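Local coordinates for protein nucleoporin nup120 (Schizosaccharomyces pombe, PDB 4GQ2) that serves as a structural component of the nuclear pore complex, the assembly through which transport factors pass in and out of the nucleus, at residues 612-624 with 696-708. Numbering follows the deposited sequence.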
loop_
_atom_site.group_PDB
_atom_site.type_symbol
_atom_site.label_atom_id
_atom_site.label_comp_id
_atom_site.label_asym_id
_atom_site.label_seq_id
_atom_site.Cartn_x
_atom_site.Cartn_y
_atom_site.Cartn_z
ATOM N N LEU A 612 18.619 -0.054 27.436
ATOM C CA LEU A 612 17.282 0.495 27.306
ATOM C C LEU A 612 17.230 2.004 27.589
ATOM O O LEU A 612 16.667 2.770 26.807
ATOM C CB LEU A 612 16.326 -0.268 28.227
ATOM C CG LEU A 612 14.831 -0.150 27.949
ATOM C CD1 LEU A 612 14.136 -1.442 28.341
ATOM C CD2 LEU A 612 14.217 1.032 28.685
ATOM N N PHE A 613 17.824 2.433 28.696
ATOM C CA PHE A 613 17.642 3.811 29.145
ATOM C C PHE A 613 18.622 4.805 28.536
ATOM O O PHE A 613 18.430 6.016 28.648
ATOM C CB PHE A 613 17.587 3.889 30.672
ATOM C CG PHE A 613 16.337 3.284 31.247
ATOM C CD1 PHE A 613 16.288 1.930 31.580
ATOM C CD2 PHE A 613 15.196 4.058 31.427
ATOM C CE1 PHE A 613 15.133 1.365 32.098
ATOM C CE2 PHE A 613 14.035 3.497 31.941
ATOM C CZ PHE A 613 14.003 2.150 32.275
ATOM N N ASP A 614 19.657 4.291 27.879
ATOM C CA ASP A 614 20.493 5.119 27.014
ATOM C C ASP A 614 19.729 5.494 25.744
ATOM O O ASP A 614 19.827 6.628 25.267
ATOM C CB ASP A 614 21.796 4.401 26.647
ATOM C CG ASP A 614 22.806 4.382 27.784
ATOM O OD1 ASP A 614 22.763 5.274 28.658
ATOM O OD2 ASP A 614 23.655 3.466 27.795
ATOM N N THR A 615 18.972 4.535 25.208
ATOM C CA THR A 615 18.193 4.742 23.985
ATOM C C THR A 615 17.074 5.762 24.190
ATOM O O THR A 615 16.886 6.650 23.357
ATOM C CB THR A 615 17.618 3.422 23.408
ATOM O OG1 THR A 615 16.983 2.667 24.444
ATOM C CG2 THR A 615 18.715 2.575 22.784
ATOM N N LEU A 616 16.350 5.646 25.302
ATOM C CA LEU A 616 15.329 6.632 25.658
ATOM C C LEU A 616 15.905 8.042 25.754
ATOM O O LEU A 616 15.257 9.009 25.347
ATOM C CB LEU A 616 14.641 6.263 26.975
ATOM C CG LEU A 616 13.542 5.201 26.941
ATOM C CD1 LEU A 616 13.215 4.730 28.350
ATOM C CD2 LEU A 616 12.282 5.718 26.261
ATOM N N TRP A 617 17.125 8.144 26.279
ATOM C CA TRP A 617 17.788 9.427 26.490
ATOM C C TRP A 617 18.245 10.015 25.198
ATOM O O TRP A 617 18.075 11.221 24.955
ATOM C CB TRP A 617 18.963 9.274 27.450
ATOM C CG TRP A 617 19.558 10.587 27.892
ATOM C CD1 TRP A 617 19.085 11.444 28.888
ATOM C CD2 TRP A 617 20.764 11.242 27.370
ATOM N NE1 TRP A 617 19.890 12.549 29.010
ATOM C CE2 TRP A 617 20.915 12.493 28.131
ATOM C CE3 TRP A 617 21.699 10.934 26.387
ATOM C CZ2 TRP A 617 21.963 13.375 27.899
ATOM C CZ3 TRP A 617 22.750 11.836 26.161
ATOM C CH2 TRP A 617 22.878 13.023 26.901
ATOM N N VAL A 618 18.835 9.178 24.348
ATOM C CA VAL A 618 19.247 9.638 23.024
ATOM C C VAL A 618 17.997 10.083 22.264
ATOM O O VAL A 618 17.982 11.163 21.674
ATOM C CB VAL A 618 20.058 8.570 22.248
ATOM C CG1 VAL A 618 20.164 8.919 20.773
ATOM C CG2 VAL A 618 21.453 8.425 22.845
ATOM N N PHE A 619 16.943 9.267 22.340
ATOM C CA PHE A 619 15.689 9.537 21.647
ATOM C C PHE A 619 15.102 10.878 22.057
ATOM O O PHE A 619 14.717 11.679 21.207
ATOM C CB PHE A 619 14.668 8.422 21.902
ATOM C CG PHE A 619 13.370 8.613 21.164
ATOM C CD1 PHE A 619 12.371 9.443 21.676
ATOM C CD2 PHE A 619 13.153 7.981 19.951
ATOM C CE1 PHE A 619 11.181 9.633 20.990
ATOM C CE2 PHE A 619 11.968 8.164 19.260
ATOM C CZ PHE A 619 10.978 8.988 19.782
ATOM N N TYR A 620 15.027 11.105 23.367
ATOM C CA TYR A 620 14.538 12.367 23.905
ATOM C C TYR A 620 15.398 13.527 23.405
ATOM O O TYR A 620 14.874 14.557 22.980
ATOM C CB TYR A 620 14.521 12.318 25.438
ATOM C CG TYR A 620 14.192 13.631 26.108
ATOM C CD1 TYR A 620 12.872 14.061 26.241
ATOM C CD2 TYR A 620 15.205 14.448 26.614
ATOM C CE1 TYR A 620 12.570 15.271 26.853
ATOM C CE2 TYR A 620 14.913 15.654 27.235
ATOM C CZ TYR A 620 13.595 16.060 27.352
ATOM O OH TYR A 620 13.303 17.259 27.964
ATOM N N ASP A 621 16.717 13.335 23.453
ATOM C CA ASP A 621 17.677 14.368 23.075
ATOM C C ASP A 621 17.562 14.785 21.612
ATOM O O ASP A 621 17.617 15.972 21.304
ATOM C CB ASP A 621 19.109 13.915 23.364
ATOM C CG ASP A 621 20.081 15.078 23.439
ATOM O OD1 ASP A 621 20.162 15.713 24.513
ATOM O OD2 ASP A 621 20.764 15.355 22.429
ATOM N N LYS A 622 17.397 13.821 20.712
ATOM C CA LYS A 622 17.364 14.156 19.293
ATOM C C LYS A 622 15.981 14.561 18.781
ATOM O O LYS A 622 15.875 15.452 17.935
ATOM C CB LYS A 622 17.991 13.049 18.426
ATOM C CG LYS A 622 17.443 11.651 18.659
ATOM C CD LYS A 622 18.228 10.600 17.885
ATOM C CE LYS A 622 17.607 9.216 18.050
ATOM N NZ LYS A 622 18.455 8.128 17.488
ATOM N N HIS A 623 14.929 13.940 19.316
ATOM C CA HIS A 623 13.576 14.094 18.745
ATOM C C HIS A 623 12.565 14.848 19.550
ATOM O O HIS A 623 11.667 15.476 18.985
ATOM C CB HIS A 623 13.007 12.736 18.359
ATOM C CG HIS A 623 13.800 12.043 17.282
ATOM N ND1 HIS A 623 13.894 12.526 16.024
ATOM C CD2 HIS A 623 14.560 10.882 17.315
ATOM C CE1 HIS A 623 14.667 11.711 15.291
ATOM N NE2 HIS A 623 15.079 10.706 16.081
ATOM N N ILE A 624 12.686 14.808 20.871
ATOM C CA ILE A 624 11.709 15.478 21.710
ATOM C C ILE A 624 12.198 16.852 22.159
ATOM O O ILE A 624 11.568 17.868 21.856
ATOM C CB ILE A 624 11.296 14.598 22.905
ATOM C CG1 ILE A 624 10.600 13.342 22.392
ATOM C CG2 ILE A 624 10.392 15.368 23.857
ATOM C CD1 ILE A 624 10.436 12.270 23.441
ATOM N N PHE A 696 2.668 7.826 23.786
ATOM C CA PHE A 696 3.095 7.201 25.039
ATOM C C PHE A 696 4.612 7.036 25.092
ATOM O O PHE A 696 5.247 7.396 26.090
ATOM C CB PHE A 696 2.388 5.855 25.255
ATOM C CG PHE A 696 0.921 5.976 25.572
ATOM C CD1 PHE A 696 0.484 6.735 26.653
ATOM C CD2 PHE A 696 -0.025 5.313 24.801
ATOM C CE1 PHE A 696 -0.867 6.842 26.943
ATOM C CE2 PHE A 696 -1.381 5.416 25.087
ATOM C CZ PHE A 696 -1.802 6.180 26.160
ATOM N N ILE A 697 5.184 6.503 24.013
ATOM C CA ILE A 697 6.640 6.440 23.858
ATOM C C ILE A 697 7.264 7.817 24.076
ATOM O O ILE A 697 8.237 7.935 24.821
ATOM C CB ILE A 697 7.070 5.855 22.485
ATOM C CG1 ILE A 697 6.693 4.373 22.393
ATOM C CG2 ILE A 697 8.569 6.031 22.263
ATOM C CD1 ILE A 697 6.822 3.770 21.005
ATOM N N PHE A 698 6.699 8.854 23.455
ATOM C CA PHE A 698 7.232 10.216 23.626
ATOM C C PHE A 698 7.186 10.615 25.101
ATOM O O PHE A 698 8.130 11.209 25.637
ATOM C CB PHE A 698 6.439 11.255 22.826
ATOM C CG PHE A 698 6.467 11.062 21.335
ATOM C CD1 PHE A 698 7.304 10.132 20.734
ATOM C CD2 PHE A 698 5.661 11.860 20.520
ATOM C CE1 PHE A 698 7.304 9.968 19.354
ATOM C CE2 PHE A 698 5.668 11.710 19.144
ATOM C CZ PHE A 698 6.489 10.759 18.559
ATOM N N LEU A 699 6.070 10.282 25.744
ATOM C CA LEU A 699 5.837 10.617 27.142
ATOM C C LEU A 699 6.840 9.920 28.064
ATOM O O LEU A 699 7.495 10.572 28.882
ATOM C CB LEU A 699 4.402 10.256 27.522
ATOM C CG LEU A 699 3.699 11.050 28.621
ATOM C CD1 LEU A 699 3.705 12.541 28.324
ATOM C CD2 LEU A 699 2.279 10.533 28.758
ATOM N N LEU A 700 6.978 8.607 27.902
ATOM C CA LEU A 700 7.949 7.812 28.659
ATOM C C LEU A 700 9.381 8.311 28.471
ATOM O O LEU A 700 10.141 8.418 29.434
ATOM C CB LEU A 700 7.828 6.328 28.290
ATOM C CG LEU A 700 6.981 5.417 29.190
ATOM C CD1 LEU A 700 6.012 6.170 30.099
ATOM C CD2 LEU A 700 6.253 4.357 28.374
ATOM N N SER A 701 9.728 8.641 27.230
ATOM C CA SER A 701 11.031 9.207 26.900
ATOM C C SER A 701 11.297 10.560 27.565
ATOM O O SER A 701 12.431 10.857 27.942
ATOM C CB SER A 701 11.168 9.337 25.379
ATOM O OG SER A 701 12.262 10.166 25.038
ATOM N N LEU A 702 10.262 11.387 27.676
ATOM C CA LEU A 702 10.380 12.685 28.346
ATOM C C LEU A 702 10.654 12.493 29.842
ATOM O O LEU A 702 11.596 13.063 30.386
ATOM C CB LEU A 702 9.102 13.510 28.139
ATOM C CG LEU A 702 9.130 14.997 28.526
ATOM C CD1 LEU A 702 8.171 15.780 27.654
ATOM C CD2 LEU A 702 8.808 15.228 29.998
ATOM N N ILE A 703 9.812 11.680 30.475
ATOM C CA ILE A 703 9.838 11.399 31.902
ATOM C C ILE A 703 11.198 10.885 32.375
ATOM O O ILE A 703 11.747 11.398 33.348
ATOM C CB ILE A 703 8.742 10.361 32.252
ATOM C CG1 ILE A 703 7.350 10.976 32.107
ATOM C CG2 ILE A 703 8.938 9.784 33.652
ATOM C CD1 ILE A 703 6.236 9.947 32.075
ATOM N N THR A 704 11.742 9.891 31.676
ATOM C CA THR A 704 12.971 9.223 32.109
ATOM C C THR A 704 14.224 10.046 31.812
ATOM O O THR A 704 15.336 9.614 32.104
ATOM C CB THR A 704 13.116 7.802 31.513
ATOM O OG1 THR A 704 13.203 7.878 30.078
ATOM C CG2 THR A 704 11.929 6.917 31.923
ATOM N N SER A 705 14.041 11.228 31.235
ATOM C CA SER A 705 15.153 12.142 30.977
ATOM C C SER A 705 15.104 13.348 31.915
ATOM O O SER A 705 15.958 14.234 31.846
ATOM C CB SER A 705 15.122 12.614 29.524
ATOM O OG SER A 705 15.039 11.511 28.638
ATOM N N GLN A 706 14.098 13.381 32.786
ATOM C CA GLN A 706 13.928 14.483 33.730
ATOM C C GLN A 706 14.726 14.308 35.011
ATOM O O GLN A 706 14.728 13.231 35.611
ATOM C CB GLN A 706 12.454 14.643 34.079
ATOM C CG GLN A 706 11.819 15.913 33.550
ATOM C CD GLN A 706 12.270 16.291 32.157
ATOM O OE1 GLN A 706 12.005 15.588 31.185
ATOM N NE2 GLN A 706 12.946 17.422 32.053
ATOM N N GLN A 707 15.396 15.379 35.430
ATOM C CA GLN A 707 16.054 15.410 36.737
ATOM C C GLN A 707 15.061 15.843 37.815
ATOM O O GLN A 707 15.220 16.890 38.441
ATOM C CB GLN A 707 17.287 16.322 36.714
ATOM C CG GLN A 707 18.343 15.933 35.686
ATOM C CD GLN A 707 18.847 14.506 35.858
ATOM O OE1 GLN A 707 19.540 14.189 36.827
ATOM N NE2 GLN A 707 18.506 13.639 34.910
ATOM N N ASP A 708 14.020 15.035 38.002
ATOM C CA ASP A 708 13.028 15.258 39.045
ATOM C C ASP A 708 12.791 13.922 39.699
ATOM O O ASP A 708 12.221 13.017 39.081
ATOM C CB ASP A 708 11.723 15.819 38.470
ATOM C CG ASP A 708 10.652 16.031 39.532
ATOM O OD1 ASP A 708 10.069 15.040 40.032
ATOM O OD2 ASP A 708 10.371 17.203 39.855
#
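Ser701 is a small knob set among Leu616, Phe619, Tyr620 and Ile624, where two helix segments cross at -102° with their axes 8.7 Å apart. Its hydroxyl stands anti to its own backbone N (chi1 166°), which swings OG across to donate to Leu616 O at 3.2 Å. That carbonyl also accepts the helical N-H of Tyr620, and the two donors arrive from opposite faces of its plane. Around the same hydroxyl, Phe619 presents its ring edge, CD1 lying 3.4 Å from Ser701 OG, while the methyl CD1 of Ile624 lies against the serine hydroxyl and reaches Phe698 O. Both segments belong to the Nup120 helical domain, and the crossing joins helix 612-624 to the C-terminal end of the long helix 672-703 and the type I turn that follows it. Here Tyr620 lays one ring face against Ser705 CB, a CH-pi contact 3.8 Å from the ring centroid; on the same side of the ring, toward CE1, Leu702 CG comes obliquely to 3.8 Å. Ser705 OG bonds back to Ser701 O at 2.8 Å, tying the turn to the helix end. With an alanine at Tyr620, the face under Ser705 CB would be lost, and a gap would probably open over Ser705 and Leu702, depriving Ile633 of helix 630-641 of a neighbour. Farther along, Leu616 CD1 packs on Thr704 OG1 at 3.6 Å, and the edge of Phe613 meets Thr704 CG2.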